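Monooxygenase (Agrobacterium tumefaciens, PDB 2I7G) probably catalyses a flavin-dependent oxidation, as a TIM-barrel member of the luciferase-like monooxygenase family. Local coordinates at residues Glu156-Leu161 with Leu194-Ala199; Glu316-Ala321 with Thr353-Leu358. All coordinates share one frame; numbering follows the deposited sequence.

From the N terminus the chain runs through the first four parallel strands of the barrel and their helices before it reaches helix 150-166. Interaction 1 closes the first loop: after 32 intervening residues, which include the small antiparallel sheet 169-172, 180-181 and 183-184, the chain returns in strand 196-200, against which that helix packs. The second loop, shut by interaction 2, starts on helix 311-325, passes through strand 329-333 and comes back in helix 341-363. The two loops follow one another in series, neither nested nor crossed. The centres of the two contacts lie about 30 Å apart on opposite sides of the chain's centre. Interaction 1 joins helix to barrel wall; interaction 2 joins two outer helices.

Interaction 1: Glu156-Leu161 with Leu194-Ala199; sequences EKLDLL and LPVWIA
L158 holds CG anti to the backbone N (chi1 177°) and L161 shares this conformation, which sends their methyl groups from helix 150-166 toward strand 196-200. On the strand, I198 turns CG1 beside its own backbone N, and a second bend (chi2 -52°) brings CD1 to the helix although its CB does not point there. L158 and I198 therefore meet tip to tip, with L158 CD2 3.7 Å from I198 CD1 and L158 CD1 3.9 Å from the same methyl. V196 uses both branches: CG2 meets L161 CD2 tip to tip at 4.1 Å, while the V196 and L158 side chains slide past each other in opposite directions, V196 CG1 4.2 Å from L158 CD1. L158 thus spans two strand residues. No hydrogen bond crosses; all four touching residues are buried, and the contact is purely apolar. F113 of helix 109-122 also packs on L161. The axes of helix segment 156-161 and strand segment 196-199 run nearly antiparallel (163°), 11.2 Å apart at their closest, as expected for an outer helix packed on the barrel strand that follows it, here after an inserted small antiparallel sheet, in a beta-alpha-beta crossover of a TIM barrel.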
ATOM      1  N   GLU B 156      -8.772 -16.860 -13.640  1.00 21.77           N
ATOM      2  CA  GLU B 156      -8.038 -17.622 -12.613  1.00 22.21           C
ATOM      3  C   GLU B 156      -7.762 -16.717 -11.417  1.00 22.90           C
ATOM      4  O   GLU B 156      -7.906 -17.113 -10.273  1.00 22.35           O
ATOM      5  CB  GLU B 156      -6.721 -18.164 -13.164  1.00 22.93           C
ATOM      6  CG  GLU B 156      -6.929 -19.339 -14.119  1.00 25.22           C
ATOM      7  CD  GLU B 156      -5.653 -20.110 -14.400  1.00 29.30           C
ATOM      8  OE1 GLU B 156      -4.617 -19.800 -13.772  1.00 30.03           O
ATOM      9  OE2 GLU B 156      -5.691 -21.030 -15.261  1.00 30.52           O
ATOM     10  N   LYS B 157      -7.366 -15.480 -11.689  1.00 21.80           N
ATOM     11  CA  LYS B 157      -6.963 -14.599 -10.574  1.00 22.30           C
ATOM     12  C   LYS B 157      -8.158 -14.135  -9.751  1.00 22.38           C
ATOM     13  O   LYS B 157      -8.080 -13.987  -8.528  1.00 21.94           O
ATOM     14  CB  LYS B 157      -6.112 -13.434 -11.072  1.00 21.82           C
ATOM     15  CG  LYS B 157      -4.723 -13.918 -11.468  1.00 22.67           C
ATOM     16  CD  LYS B 157      -3.889 -12.783 -12.148  1.00 22.26           C
ATOM     17  CE  LYS B 157      -2.449 -13.226 -12.305  1.00 23.82           C
ATOM     18  NZ  LYS B 157      -1.572 -12.115 -12.778  1.00 21.31           N
ATOM     19  N   LEU B 158      -9.282 -13.951 -10.428  1.00 23.15           N
ATOM     20  CA  LEU B 158     -10.526 -13.654  -9.736  1.00 22.75           C
ATOM     21  C   LEU B 158     -10.873 -14.883  -8.911  1.00 23.24           C
ATOM     22  O   LEU B 158     -11.260 -14.718  -7.734  1.00 20.17           O
ATOM     23  CB  LEU B 158     -11.650 -13.288 -10.722  1.00 23.03           C
ATOM     24  CG  LEU B 158     -13.017 -13.027 -10.094  1.00 22.69           C
ATOM     25  CD1 LEU B 158     -12.950 -11.923  -9.023  1.00 23.49           C
ATOM     26  CD2 LEU B 158     -14.020 -12.613 -11.154  1.00 23.87           C
ATOM     27  N   ASP B 159     -10.786 -16.121  -9.511  1.00 21.81           N
ATOM     28  CA  ASP B 159     -11.081 -17.341  -8.759  1.00 22.80           C
ATOM     29  C   ASP B 159     -10.175 -17.426  -7.505  1.00 23.18           C
ATOM     30  O   ASP B 159     -10.654 -17.653  -6.378  1.00 22.02           O
ATOM     31  CB  ASP B 159     -10.861 -18.578  -9.635  1.00 21.90           C
ATOM     32  CG  ASP B 159     -11.285 -19.850  -8.953  1.00 27.07           C
ATOM     33  OD1 ASP B 159     -12.502 -20.020  -8.722  1.00 30.70           O
ATOM     34  OD2 ASP B 159     -10.405 -20.707  -8.698  1.00 28.21           O
ATOM     35  N   LEU B 160      -8.866 -17.184  -7.685  1.00 23.63           N
ATOM     36  CA  LEU B 160      -7.986 -17.116  -6.469  1.00 24.04           C
ATOM     37  C   LEU B 160      -8.403 -16.042  -5.427  1.00 23.00           C
ATOM     38  O   LEU B 160      -8.541 -16.320  -4.225  1.00 23.43           O
ATOM     39  CB  LEU B 160      -6.542 -17.004  -6.863  1.00 23.49           C
ATOM     40  CG  LEU B 160      -5.534 -16.859  -5.724  1.00 23.44           C
ATOM     41  CD1 LEU B 160      -5.683 -18.011  -4.708  1.00 21.83           C
ATOM     42  CD2 LEU B 160      -4.160 -16.836  -6.411  1.00 22.59           C
ATOM     43  N   LEU B 161      -8.624 -14.810  -5.875  1.00 22.41           N
ATOM     44  CA  LEU B 161      -9.042 -13.746  -4.957  1.00 21.98           C
ATOM     45  C   LEU B 161     -10.272 -14.149  -4.138  1.00 22.04           C
ATOM     46  O   LEU B 161     -10.331 -13.909  -2.931  1.00 21.24           O
ATOM     47  CB  LEU B 161      -9.343 -12.456  -5.732  1.00 21.68           C
ATOM     48  CG  LEU B 161      -9.700 -11.219  -4.915  1.00 22.18           C
ATOM     49  CD1 LEU B 161      -8.643 -10.861  -3.878  1.00 25.16           C
ATOM     50  CD2 LEU B 161      -9.951 -10.046  -5.875  1.00 22.47           C
ATOM     51  N   LEU B 194     -14.683  -9.521   2.309  0.50 29.34           N
ATOM     52  CA  LEU B 194     -14.183  -8.307   1.655  0.50 28.29           C
ATOM     53  C   LEU B 194     -14.971  -8.125   0.344  0.50 27.38           C
ATOM     54  O   LEU B 194     -14.900  -8.999  -0.525  0.50 27.18           O
ATOM     55  CB  LEU B 194     -12.685  -8.462   1.367  0.50 28.05           C
ATOM     56  CG  LEU B 194     -11.810  -7.256   0.976  0.50 28.42           C
ATOM     57  CD1 LEU B 194     -11.694  -6.238   2.106  0.50 29.22           C
ATOM     58  CD2 LEU B 194     -10.415  -7.712   0.555  0.50 28.24           C
ATOM     59  N   PRO B 195     -15.738  -7.021   0.197  1.00 27.01           N
ATOM     60  CA  PRO B 195     -16.482  -6.883  -1.068  1.00 26.53           C
ATOM     61  C   PRO B 195     -15.559  -6.848  -2.297  1.00 25.79           C
ATOM     62  O   PRO B 195     -14.474  -6.197  -2.289  1.00 26.10           O
ATOM     63  CB  PRO B 195     -17.287  -5.584  -0.891  1.00 26.80           C
ATOM     64  CG  PRO B 195     -17.239  -5.314   0.615  1.00 28.39           C
ATOM     65  CD  PRO B 195     -15.958  -5.862   1.089  1.00 28.09           C
ATOM     66  N   VAL B 196     -15.955  -7.629  -3.302  1.00 23.61           N
ATOM     67  CA  VAL B 196     -15.292  -7.625  -4.593  1.00 23.79           C
ATOM     68  C   VAL B 196     -16.367  -7.339  -5.654  1.00 23.07           C
ATOM     69  O   VAL B 196     -17.353  -8.087  -5.761  1.00 24.07           O
ATOM     70  CB  VAL B 196     -14.586  -8.954  -4.878  1.00 23.98           C
ATOM     71  CG1 VAL B 196     -14.029  -8.958  -6.318  1.00 25.04           C
ATOM     72  CG2 VAL B 196     -13.451  -9.162  -3.842  1.00 21.46           C
ATOM     73  N   TRP B 197     -16.193  -6.227  -6.347  1.00 22.56           N
ATOM     74  CA  TRP B 197     -17.058  -5.828  -7.467  1.00 23.25           C
ATOM     75  C   TRP B 197     -16.328  -6.094  -8.769  1.00 22.75           C
ATOM     76  O   TRP B 197     -15.109  -5.999  -8.828  1.00 24.39           O
ATOM     77  CB  TRP B 197     -17.338  -4.305  -7.416  1.00 23.38           C
ATOM     78  CG  TRP B 197     -18.294  -3.904  -6.336  1.00 24.24           C
ATOM     79  CD1 TRP B 197     -18.079  -3.949  -4.972  1.00 25.02           C
ATOM     80  CD2 TRP B 197     -19.598  -3.359  -6.521  1.00 21.77           C
ATOM     81  NE1 TRP B 197     -19.195  -3.482  -4.315  1.00 25.40           N
ATOM     82  CE2 TRP B 197     -20.133  -3.106  -5.242  1.00 24.47           C
ATOM     83  CE3 TRP B 197     -20.389  -3.086  -7.655  1.00 23.90           C
ATOM     84  CZ2 TRP B 197     -21.425  -2.597  -5.054  1.00 26.05           C
ATOM     85  CZ3 TRP B 197     -21.673  -2.564  -7.464  1.00 24.67           C
ATOM     86  CH2 TRP B 197     -22.170  -2.322  -6.168  1.00 24.82           C
ATOM     87  N   ILE B 198     -17.080  -6.373  -9.831  1.00 22.14           N
ATOM     88  CA  ILE B 198     -16.527  -6.543 -11.145  1.00 22.33           C
ATOM     89  C   ILE B 198     -16.916  -5.313 -11.995  1.00 22.98           C
ATOM     90  O   ILE B 198     -18.111  -5.029 -12.206  1.00 23.43           O
ATOM     91  CB  ILE B 198     -17.036  -7.849 -11.808  1.00 23.17           C
ATOM     92  CG1 ILE B 198     -16.681  -9.065 -10.954  1.00 23.12           C
ATOM     93  CG2 ILE B 198     -16.492  -7.980 -13.246  1.00 24.76           C
ATOM     94  CD1 ILE B 198     -15.239  -9.180 -10.542  1.00 23.13           C
ATOM     95  N   ALA B 199     -15.913  -4.604 -12.491  1.00 22.97           N
ATOM     96  CA  ALA B 199     -16.144  -3.491 -13.432  1.00 23.13           C
ATOM     97  C   ALA B 199     -16.314  -4.038 -14.839  1.00 24.93           C
ATOM     98  O   ALA B 199     -15.519  -4.870 -15.304  1.00 24.39           O
ATOM     99  CB  ALA B 199     -14.973  -2.483 -13.382  1.00 25.25           C
TER

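Interaction 2: Glu316-Ala321 with Thr353-Leu358; sequences EKIIKA and TKVAPL
The apolar part of this contact is carried by I318 and V355, whose side chains cross at about a right angle. I318 CD1 comes within 3.7 Å of V355 CG1, methyl against methyl. In I318, CG1 lies beside the backbone N (chi1 -65°) and the chain is then extended (chi2 162°), which carries CD1 over to helix 341-363. V355 offers the branch that is anti to its own backbone N (chi1 174°). Both residues are buried. V359, one turn further along helix 341-363, also packs on I318, and V355 reaches inward to I260 of strand 252-260.

Beside this pair, I319 meets backbone: its CD1 lies 4.2 Å from L358 O, a van der Waals approach to a carbonyl oxygen. L358 points its CB toward helix 311-325, where its side chain touches E312 and A315. Helices 311-325 and 341-363 flank strand 329-333 in sequence and belong to the helical layer around the TIM barrel, so the contact joins two neighbouring members of that layer.

The hydrogen bonding is kept within each helix or directed elsewhere, with none between the segments. Residues 316-321 form regular turns, K320 N to E316 O at 2.9 Å and A321 N to K317 O at 2.8 Å. Residues 353-358 are less regular: a wider pi-type turn covers 353-355, the helix is kinked at P357, and the bond from L358 N to K354 O is weak at 3.5 Å. K317 NZ is gripped by the carbonyl oxygens of G301, G304 and L306, and K317 makes a cation-pi contact with F307.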
ATOM      1  N   GLU B 316     -31.609  15.263 -10.433  0.50 24.31           N
ATOM      2  CA  GLU B 316     -32.723  14.748 -11.229  0.50 25.07           C
ATOM      3  C   GLU B 316     -32.265  13.672 -12.222  0.50 24.11           C
ATOM      4  O   GLU B 316     -32.966  12.690 -12.413  0.50 23.82           O
ATOM      5  CB  GLU B 316     -33.505  15.858 -11.944  0.50 25.23           C
ATOM      6  CG  GLU B 316     -34.848  15.375 -12.557  0.50 28.09           C
ATOM      7  CD  GLU B 316     -35.618  14.395 -11.646  0.50 30.78           C
ATOM      8  OE1 GLU B 316     -36.065  14.827 -10.553  0.50 32.57           O
ATOM      9  OE2 GLU B 316     -35.770  13.191 -12.017  0.50 28.74           O
ATOM     10  N   LYS B 317     -31.092  13.840 -12.832  1.00 24.23           N
ATOM     11  CA  LYS B 317     -30.599  12.808 -13.726  1.00 24.20           C
ATOM     12  C   LYS B 317     -30.272  11.499 -12.973  1.00 24.26           C
ATOM     13  O   LYS B 317     -30.578  10.425 -13.466  1.00 23.74           O
ATOM     14  CB  LYS B 317     -29.391  13.305 -14.500  1.00 25.16           C
ATOM     15  CG  LYS B 317     -29.042  12.480 -15.672  1.00 27.02           C
ATOM     16  CD  LYS B 317     -28.067  13.291 -16.495  1.00 32.24           C
ATOM     17  CE  LYS B 317     -27.703  12.600 -17.738  1.00 32.69           C
ATOM     18  NZ  LYS B 317     -26.995  13.557 -18.656  1.00 29.53           N
ATOM     19  N   ILE B 318     -29.668  11.605 -11.782  1.00 22.51           N
ATOM     20  CA  ILE B 318     -29.389  10.414 -10.953  1.00 22.59           C
ATOM     21  C   ILE B 318     -30.691   9.680 -10.641  1.00 23.02           C
ATOM     22  O   ILE B 318     -30.794   8.424 -10.786  1.00 22.34           O
ATOM     23  CB  ILE B 318     -28.623  10.758  -9.662  1.00 22.14           C
ATOM     24  CG1 ILE B 318     -27.229  11.289 -10.011  1.00 22.33           C
ATOM     25  CG2 ILE B 318     -28.538   9.489  -8.722  1.00 21.56           C
ATOM     26  CD1 ILE B 318     -26.569  12.071  -8.850  1.00 23.25           C
ATOM     27  N   ILE B 319     -31.702  10.460 -10.264  1.00 22.40           N
ATOM     28  CA  ILE B 319     -33.031   9.883  -9.936  1.00 22.55           C
ATOM     29  C   ILE B 319     -33.658   9.188 -11.166  1.00 22.84           C
ATOM     30  O   ILE B 319     -34.156   8.063 -11.061  1.00 22.51           O
ATOM     31  CB  ILE B 319     -34.007  10.966  -9.347  1.00 22.72           C
ATOM     32  CG1 ILE B 319     -33.516  11.392  -7.948  1.00 22.15           C
ATOM     33  CG2 ILE B 319     -35.452  10.471  -9.344  1.00 24.70           C
ATOM     34  CD1 ILE B 319     -34.002  12.793  -7.516  1.00 23.42           C
ATOM     35  N   LYS B 320     -33.606   9.856 -12.314  0.50 22.93           N
ATOM     36  CA  LYS B 320     -34.128   9.304 -13.559  0.50 23.22           C
ATOM     37  C   LYS B 320     -33.363   8.042 -13.970  0.50 23.33           C
ATOM     38  O   LYS B 320     -33.968   7.039 -14.384  0.50 22.96           O
ATOM     39  CB  LYS B 320     -34.093  10.360 -14.663  0.50 23.25           C
ATOM     40  CG  LYS B 320     -35.221  11.374 -14.554  0.50 23.55           C
ATOM     41  CD  LYS B 320     -36.562  10.720 -14.912  0.50 27.69           C
ATOM     42  CE  LYS B 320     -37.705  11.732 -14.839  0.50 32.31           C
ATOM     43  NZ  LYS B 320     -37.612  12.732 -15.960  0.50 35.88           N
ATOM     44  N   ALA B 321     -32.041   8.093 -13.841  1.00 22.79           N
ATOM     45  CA  ALA B 321     -31.198   6.959 -14.185  1.00 23.79           C
ATOM     46  C   ALA B 321     -31.532   5.749 -13.278  1.00 23.87           C
ATOM     47  O   ALA B 321     -31.552   4.592 -13.723  1.00 23.09           O
ATOM     48  CB  ALA B 321     -29.702   7.363 -14.111  1.00 23.59           C
ATOM     49  N   THR B 353     -23.605  17.977  -0.137  1.00 24.73           N
ATOM     50  CA  THR B 353     -24.532  18.804   0.636  1.00 25.69           C
ATOM     51  C   THR B 353     -25.844  19.135  -0.082  1.00 27.02           C
ATOM     52  O   THR B 353     -26.844  19.453   0.587  1.00 27.44           O
ATOM     53  CB  THR B 353     -23.878  20.104   1.167  1.00 26.67           C
ATOM     54  OG1 THR B 353     -23.619  20.991   0.061  1.00 27.76           O
ATOM     55  CG2 THR B 353     -22.581  19.764   1.917  1.00 23.83           C
ATOM     56  N   LYS B 354     -25.853  19.087  -1.420  1.00 26.09           N
ATOM     57  CA  LYS B 354     -27.063  19.424  -2.178  1.00 26.99           C
ATOM     58  C   LYS B 354     -27.589  18.254  -2.984  1.00 26.64           C
ATOM     59  O   LYS B 354     -28.791  17.917  -2.882  1.00 27.39           O
ATOM     60  CB  LYS B 354     -26.870  20.644  -3.093  1.00 28.07           C
ATOM     61  CG  LYS B 354     -26.226  21.879  -2.455  1.00 32.37           C
ATOM     62  CD  LYS B 354     -27.021  22.450  -1.277  1.00 40.27           C
ATOM     63  CE  LYS B 354     -26.066  23.211  -0.326  1.00 44.03           C
ATOM     64  NZ  LYS B 354     -26.787  23.892   0.804  1.00 44.06           N
ATOM     65  N   VAL B 355     -26.719  17.656  -3.806  1.00 24.78           N
ATOM     66  CA  VAL B 355     -27.140  16.581  -4.691  1.00 23.91           C
ATOM     67  C   VAL B 355     -27.607  15.362  -3.900  1.00 24.21           C
ATOM     68  O   VAL B 355     -28.744  14.897  -4.096  1.00 24.42           O
ATOM     69  CB  VAL B 355     -26.025  16.166  -5.693  1.00 23.45           C
ATOM     70  CG1 VAL B 355     -26.462  14.956  -6.480  1.00 22.55           C
ATOM     71  CG2 VAL B 355     -25.686  17.351  -6.661  1.00 22.65           C
ATOM     72  N   ALA B 356     -26.739  14.868  -3.006  1.00 24.72           N
ATOM     73  CA  ALA B 356     -27.011  13.621  -2.246  1.00 27.00           C
ATOM     74  C   ALA B 356     -28.344  13.670  -1.471  1.00 27.95           C
ATOM     75  O   ALA B 356     -29.148  12.739  -1.586  1.00 28.74           O
ATOM     76  CB  ALA B 356     -25.823  13.256  -1.294  1.00 27.17           C
ATOM     77  N   PRO B 357     -28.579  14.728  -0.663  1.00 28.99           N
ATOM     78  CA  PRO B 357     -29.859  14.815   0.056  1.00 29.32           C
ATOM     79  C   PRO B 357     -31.110  14.770  -0.839  1.00 29.02           C
ATOM     80  O   PRO B 357     -32.088  14.121  -0.450  1.00 29.02           O
ATOM     81  CB  PRO B 357     -29.757  16.143   0.823  1.00 29.36           C
ATOM     82  CG  PRO B 357     -28.241  16.292   1.034  1.00 31.48           C
ATOM     83  CD  PRO B 357     -27.667  15.831  -0.292  1.00 29.81           C
ATOM     84  N   LEU B 358     -31.067  15.435  -1.996  1.00 27.96           N
ATOM     85  CA  LEU B 358     -32.156  15.409  -2.970  1.00 27.83           C
ATOM     86  C   LEU B 358     -32.411  13.975  -3.453  1.00 27.83           C
ATOM     87  O   LEU B 358     -33.565  13.496  -3.438  1.00 27.82           O
ATOM     88  CB  LEU B 358     -31.870  16.328  -4.164  1.00 27.35           C
ATOM     89  CG  LEU B 358     -32.008  17.848  -3.945  1.00 29.65           C
ATOM     90  CD1 LEU B 358     -31.363  18.633  -5.136  1.00 30.85           C
ATOM     91  CD2 LEU B 358     -33.471  18.246  -3.734  1.00 28.77           C
TER